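Local atomic coordinates of N-(5'-phosphoribosyl)anthranilate isomerase (Thermococcus kodakarensis, PDB entry 5LHF), a protein that catalyses the isomerisation of N-(5-phospho-beta-D-ribosyl)anthranilate to 1-(2-carboxyphenylamino)-1-deoxy-D-ribulose 5-phosphate, a step of tryptophan biosynthesis. Residues A[147-150]-A[151-155]; A[122-125]-A[126-130]. All blocks are in the same frame, centred on the assembly; numbering follows the deposited sequence.

How the contacts relate
From the N terminus the chain reaches contact 2 first, where the last turn of helix 114-126 (residues 122-125) meets the turn at 126-130 that leads into strand 132-136. That strand is followed by helix 143-156, which carries contact 1 (147-150 with 151-155) and leads on to strand 160-162. Both contacts are local and follow one another in series, neither nesting nor crossing, and neither closes a long loop. They lie in the outer layer of the eightfold beta-alpha barrel, with centres about 15 Å apart. Side chains tie the two neighbouring helices together: I153 CD1 packs 3.5 Å from L122 CG, and I153 CG2 lies 3.8 Å from I125 CD1.

Contact 1. Residues A[147-150]-A[151-155]; sequences YRVS and AIIAK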
loop_
_atom_site.group_PDB
_atom_site.type_symbol
_atom_site.label_atom_id
_atom_site.label_comp_id
_atom_site.label_asym_id
_atom_site.label_seq_id
_atom_site.Cartn_x
_atom_site.Cartn_y
_atom_site.Cartn_z
ATOM N N TYR A 147 -0.114 -13.414 8.731
ATOM C CA TYR A 147 1.345 -13.303 8.716
ATOM C C TYR A 147 2.001 -14.583 8.197
ATOM O O TYR A 147 2.993 -14.529 7.461
ATOM C CB TYR A 147 1.877 -12.989 10.116
ATOM C CG TYR A 147 1.643 -11.582 10.641
ATOM C CD1 TYR A 147 1.173 -10.558 9.827
ATOM C CD2 TYR A 147 1.898 -11.287 11.976
ATOM C CE1 TYR A 147 0.967 -9.271 10.342
ATOM C CE2 TYR A 147 1.697 -10.012 12.491
ATOM C CZ TYR A 147 1.234 -9.017 11.682
ATOM O OH TYR A 147 1.049 -7.766 12.228
ATOM N N ARG A 148 1.478 -15.748 8.586
ATOM C CA ARG A 148 2.073 -16.999 8.120
ATOM C C ARG A 148 1.950 -17.146 6.612
ATOM O O ARG A 148 2.875 -17.633 5.949
ATOM C CB ARG A 148 1.418 -18.192 8.812
ATOM C CG ARG A 148 1.708 -18.278 10.274
ATOM C CD ARG A 148 0.733 -19.214 10.941
ATOM N NE ARG A 148 0.564 -18.917 12.356
ATOM C CZ ARG A 148 1.429 -19.257 13.301
ATOM N NH1 ARG A 148 2.537 -19.906 12.989
ATOM N NH2 ARG A 148 1.184 -18.946 14.557
ATOM N N VAL A 149 0.803 -16.752 6.054
ATOM C CA VAL A 149 0.645 -16.752 4.604
ATOM C C VAL A 149 1.632 -15.782 3.971
ATOM O O VAL A 149 2.343 -16.124 3.016
ATOM C CB VAL A 149 -0.804 -16.397 4.224
ATOM C CG1 VAL A 149 -0.935 -16.232 2.707
ATOM C CG2 VAL A 149 -1.773 -17.454 4.751
ATOM N N SER A 150 1.692 -14.555 4.501
ATOM C CA SER A 150 2.517 -13.521 3.893
ATOM C C SER A 150 3.987 -13.901 3.928
ATOM O O SER A 150 4.739 -13.597 2.990
ATOM C CB SER A 150 2.283 -12.185 4.604
ATOM O OG SER A 150 0.912 -11.823 4.533
ATOM N N ALA A 151 4.418 -14.569 5.006
ATOM C CA ALA A 151 5.815 -14.971 5.100
ATOM C C ALA A 151 6.198 -15.915 3.969
ATOM O O ALA A 151 7.320 -15.844 3.453
ATOM C CB ALA A 151 6.088 -15.614 6.461
ATOM N N ILE A 152 5.278 -16.781 3.545
ATOM C CA ILE A 152 5.566 -17.657 2.413
ATOM C C ILE A 152 5.648 -16.854 1.117
ATOM O O ILE A 152 6.544 -17.072 0.292
ATOM C CB ILE A 152 4.516 -18.780 2.328
ATOM C CG1 ILE A 152 4.607 -19.683 3.565
ATOM C CG2 ILE A 152 4.713 -19.591 1.058
ATOM C CD1 ILE A 152 3.463 -20.700 3.693
ATOM N N ILE A 153 4.725 -15.905 0.925
ATOM C CA ILE A 153 4.735 -15.077 -0.277
ATOM C C ILE A 153 6.015 -14.256 -0.358
ATOM O O ILE A 153 6.563 -14.040 -1.449
ATOM C CB ILE A 153 3.496 -14.164 -0.313
ATOM C CG1 ILE A 153 2.206 -14.953 -0.045
ATOM C CG2 ILE A 153 3.435 -13.417 -1.639
ATOM C CD1 ILE A 153 1.878 -15.972 -1.086
ATOM N N ALA A 154 6.505 -13.767 0.790
ATOM C CA ALA A 154 7.640 -12.851 0.804
ATOM C C ALA A 154 8.931 -13.515 0.354
ATOM O O ALA A 154 9.888 -12.809 0.026
ATOM C CB ALA A 154 7.834 -12.254 2.208
ATOM N N LYS A 155 8.983 -14.851 0.339
ATOM C CA LYS A 155 10.170 -15.535 -0.161
ATOM C C LYS A 155 10.252 -15.489 -1.684
ATOM O O LYS A 155 11.356 -15.554 -2.239
ATOM C CB LYS A 155 10.190 -16.986 0.332
ATOM C CG LYS A 155 10.321 -17.096 1.844
ATOM C CD LYS A 155 10.205 -18.532 2.311
ATOM C CE LYS A 155 9.962 -18.602 3.804
ATOM N NZ LYS A 155 9.999 -20.002 4.300
#
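Y147 meets A151 through its backbone alone, while its ring stands clear of residues 151-155 and packs edge-to-face with W176 of helix 170-177; A173 and V177 of that helix also touch Y147. The helical hydrogen bonds then run in order: A151 N lies 2.8 Å from Y147 O, I153 N 3.2 Å from V149 O, and A154 N 2.8 Å from S150 O. V149 O takes a weak second bond from I152 N, bent at the hydrogen to 124°.

I153 holds CG1 beside its own N and opposite its carbonyl carbon (chi1 -49°), which turns the branch back along the helix to 3.3 Å from V149 O; I153 CG1 and V149 CG1 then touch loosely at 4.4 Å. One residue earlier, I152 CG1 rests 3.6 Å from R148 O. S150 turns its hydroxyl to D146 O, a turn earlier. Helix 143-156 is the crossover between strands 132-136 and 160-162 of the barrel. S150 and I153 pack on L135 of the first strand, while V149 packs on P114 and D117 of helix 114-126. On the face formed by Y147, V149, S150 and I153 the chemistry is thus that of a buried helix surface: the S150 hydroxyl is satisfied within its own helix, and the aliphatic groups reach neighbouring elements of the barrel.

Contact 2. Residues A[122-125]-A[126-130]; sequences LELI and GQYEV
G126, L124 and I125 carry most of this contact, in which the regular bonding of a helix gives way to tighter turns. G126 N still makes an alpha-helical bond four residues back, 3.0 Å from L122 O. The next two donors reach back only three: Q127 N lies 3.1 Å from L124 O, and Y128 N lies 3.1 Å from I125 O. Both come from above the carbonyl plane, Q127 N as much as 59° out of it, as expected when a chain winds more tightly than an alpha helix. I125 O is gripped a second time by a water that donates to it at 3.0 Å and to Y128 O at 2.7 Å, bridging the turn.

This turn follows helix 114-126 in the TIM barrel and enters strand 132-136, so it belongs to the alpha-beta loops at the N-terminal ends of the strands; in this fold the active site lies at the other end of the barrel.

In L124, chi1 sets CG anti to the backbone N, and chi2 near 54° then brings CD1 to the turn. There CD1 lies 3.8 Å from Q127 OE1 and 4.2 Å from Y128 CE2, while L124 O sits in the plane of the Y128 ring, at its edge near CD2. The far end of that ring is fixed by a bond from Y128 OH to M85 O. L124 and I125 both pack on F105, and I125, which is buried, also meets Y157. On the solvent side E123 and Q127 run side by side, their carboxylate and amide planes 65° apart; a weak bond from Q127 NE2 to E123 OE1, 3.4 Å long, joins them.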
loop_
_atom_site.group_PDB
_atom_site.type_symbol
_atom_site.label_atom_id
_atom_site.label_comp_id
_atom_site.label_asym_id
_atom_site.label_seq_id
_atom_site.Cartn_x
_atom_site.Cartn_y
_atom_site.Cartn_z
ATOM N N LEU A 122 -0.412 -17.054 -4.402
ATOM C CA LEU A 122 0.655 -16.976 -5.394
ATOM C C LEU A 122 0.116 -17.117 -6.809
ATOM O O LEU A 122 0.635 -16.487 -7.738
ATOM C CB LEU A 122 1.714 -18.048 -5.121
ATOM C CG LEU A 122 2.732 -17.716 -4.033
ATOM C CD1 LEU A 122 3.513 -18.959 -3.613
ATOM C CD2 LEU A 122 3.678 -16.635 -4.508
ATOM N N GLU A 123 -0.911 -17.946 -7.005
ATOM C CA GLU A 123 -1.418 -18.106 -8.362
ATOM C C GLU A 123 -2.135 -16.847 -8.837
ATOM O O GLU A 123 -2.064 -16.512 -10.022
ATOM C CB GLU A 123 -2.320 -19.341 -8.477
ATOM C CG GLU A 123 -3.562 -19.363 -7.597
ATOM C CD GLU A 123 -4.737 -18.563 -8.163
ATOM O OE1 GLU A 123 -4.823 -18.398 -9.402
ATOM O OE2 GLU A 123 -5.575 -18.094 -7.361
ATOM N N LEU A 124 -2.805 -16.126 -7.933
ATOM C CA LEU A 124 -3.416 -14.857 -8.325
ATOM C C LEU A 124 -2.347 -13.816 -8.640
ATOM O O LEU A 124 -2.456 -13.084 -9.629
ATOM C CB LEU A 124 -4.355 -14.360 -7.224
ATOM C CG LEU A 124 -5.103 -13.049 -7.511
ATOM C CD1 LEU A 124 -5.877 -13.125 -8.840
ATOM C CD2 LEU A 124 -6.023 -12.664 -6.348
ATOM N N ILE A 125 -1.292 -13.761 -7.823
ATOM C CA ILE A 125 -0.239 -12.765 -8.005
ATOM C C ILE A 125 0.482 -12.966 -9.335
ATOM O O ILE A 125 0.806 -11.998 -10.036
ATOM C CB ILE A 125 0.727 -12.816 -6.807
ATOM C CG1 ILE A 125 -0.023 -12.399 -5.539
ATOM C CG2 ILE A 125 1.949 -11.949 -7.048
ATOM C CD1 ILE A 125 0.790 -12.535 -4.248
ATOM N N GLY A 126 0.741 -14.220 -9.707
ATOM C CA GLY A 126 1.417 -14.500 -10.966
ATOM C C GLY A 126 0.695 -13.979 -12.195
ATOM O O GLY A 126 1.325 -13.804 -13.244
ATOM N N GLN A 127 -0.608 -13.712 -12.087
ATOM C CA GLN A 127 -1.387 -13.225 -13.223
ATOM C C GLN A 127 -1.077 -11.782 -13.596
ATOM O O GLN A 127 -1.461 -11.354 -14.694
ATOM C CB GLN A 127 -2.879 -13.362 -12.924
ATOM C CG GLN A 127 -3.298 -14.748 -12.455
ATOM C CD GLN A 127 -4.801 -14.865 -12.255
ATOM O OE1 GLN A 127 -5.549 -13.932 -12.543
ATOM N NE2 GLN A 127 -5.250 -16.013 -11.755
ATOM N N TYR A 128 -0.402 -11.028 -12.727
ATOM C CA TYR A 128 -0.179 -9.606 -12.935
ATOM C C TYR A 128 1.280 -9.323 -13.265
ATOM O O TYR A 128 2.188 -10.059 -12.862
ATOM C CB TYR A 128 -0.594 -8.795 -11.695
ATOM C CG TYR A 128 -2.088 -8.731 -11.491
ATOM C CD1 TYR A 128 -2.824 -7.643 -11.952
ATOM C CD2 TYR A 128 -2.773 -9.763 -10.864
ATOM C CE1 TYR A 128 -4.197 -7.581 -11.780
ATOM C CE2 TYR A 128 -4.151 -9.711 -10.691
ATOM C CZ TYR A 128 -4.857 -8.614 -11.155
ATOM O OH TYR A 128 -6.218 -8.534 -10.988
ATOM N N GLU A 129 1.490 -8.240 -14.003
ATOM C CA GLU A 129 2.814 -7.677 -14.251
ATOM C C GLU A 129 2.811 -6.280 -13.642
ATOM O O GLU A 129 2.301 -5.334 -14.252
ATOM C CB GLU A 129 3.137 -7.638 -15.744
ATOM C CG GLU A 129 2.884 -8.947 -16.487
ATOM C CD GLU A 129 2.540 -8.737 -17.944
ATOM O OE1 GLU A 129 1.366 -8.946 -18.312
ATOM O OE2 GLU A 129 3.438 -8.358 -18.724
ATOM N N VAL A 130 3.367 -6.142 -12.437
ATOM C CA VAL A 130 3.334 -4.881 -11.709
ATOM C C VAL A 130 4.689 -4.628 -11.067
ATOM O O VAL A 130 5.496 -5.542 -10.875
ATOM C CB VAL A 130 2.214 -4.853 -10.644
ATOM C CG1 VAL A 130 0.866 -4.686 -11.328
ATOM C CG2 VAL A 130 2.227 -6.134 -9.821
HETATM O O HOH W 1 3.479 -10.830 -10.605
#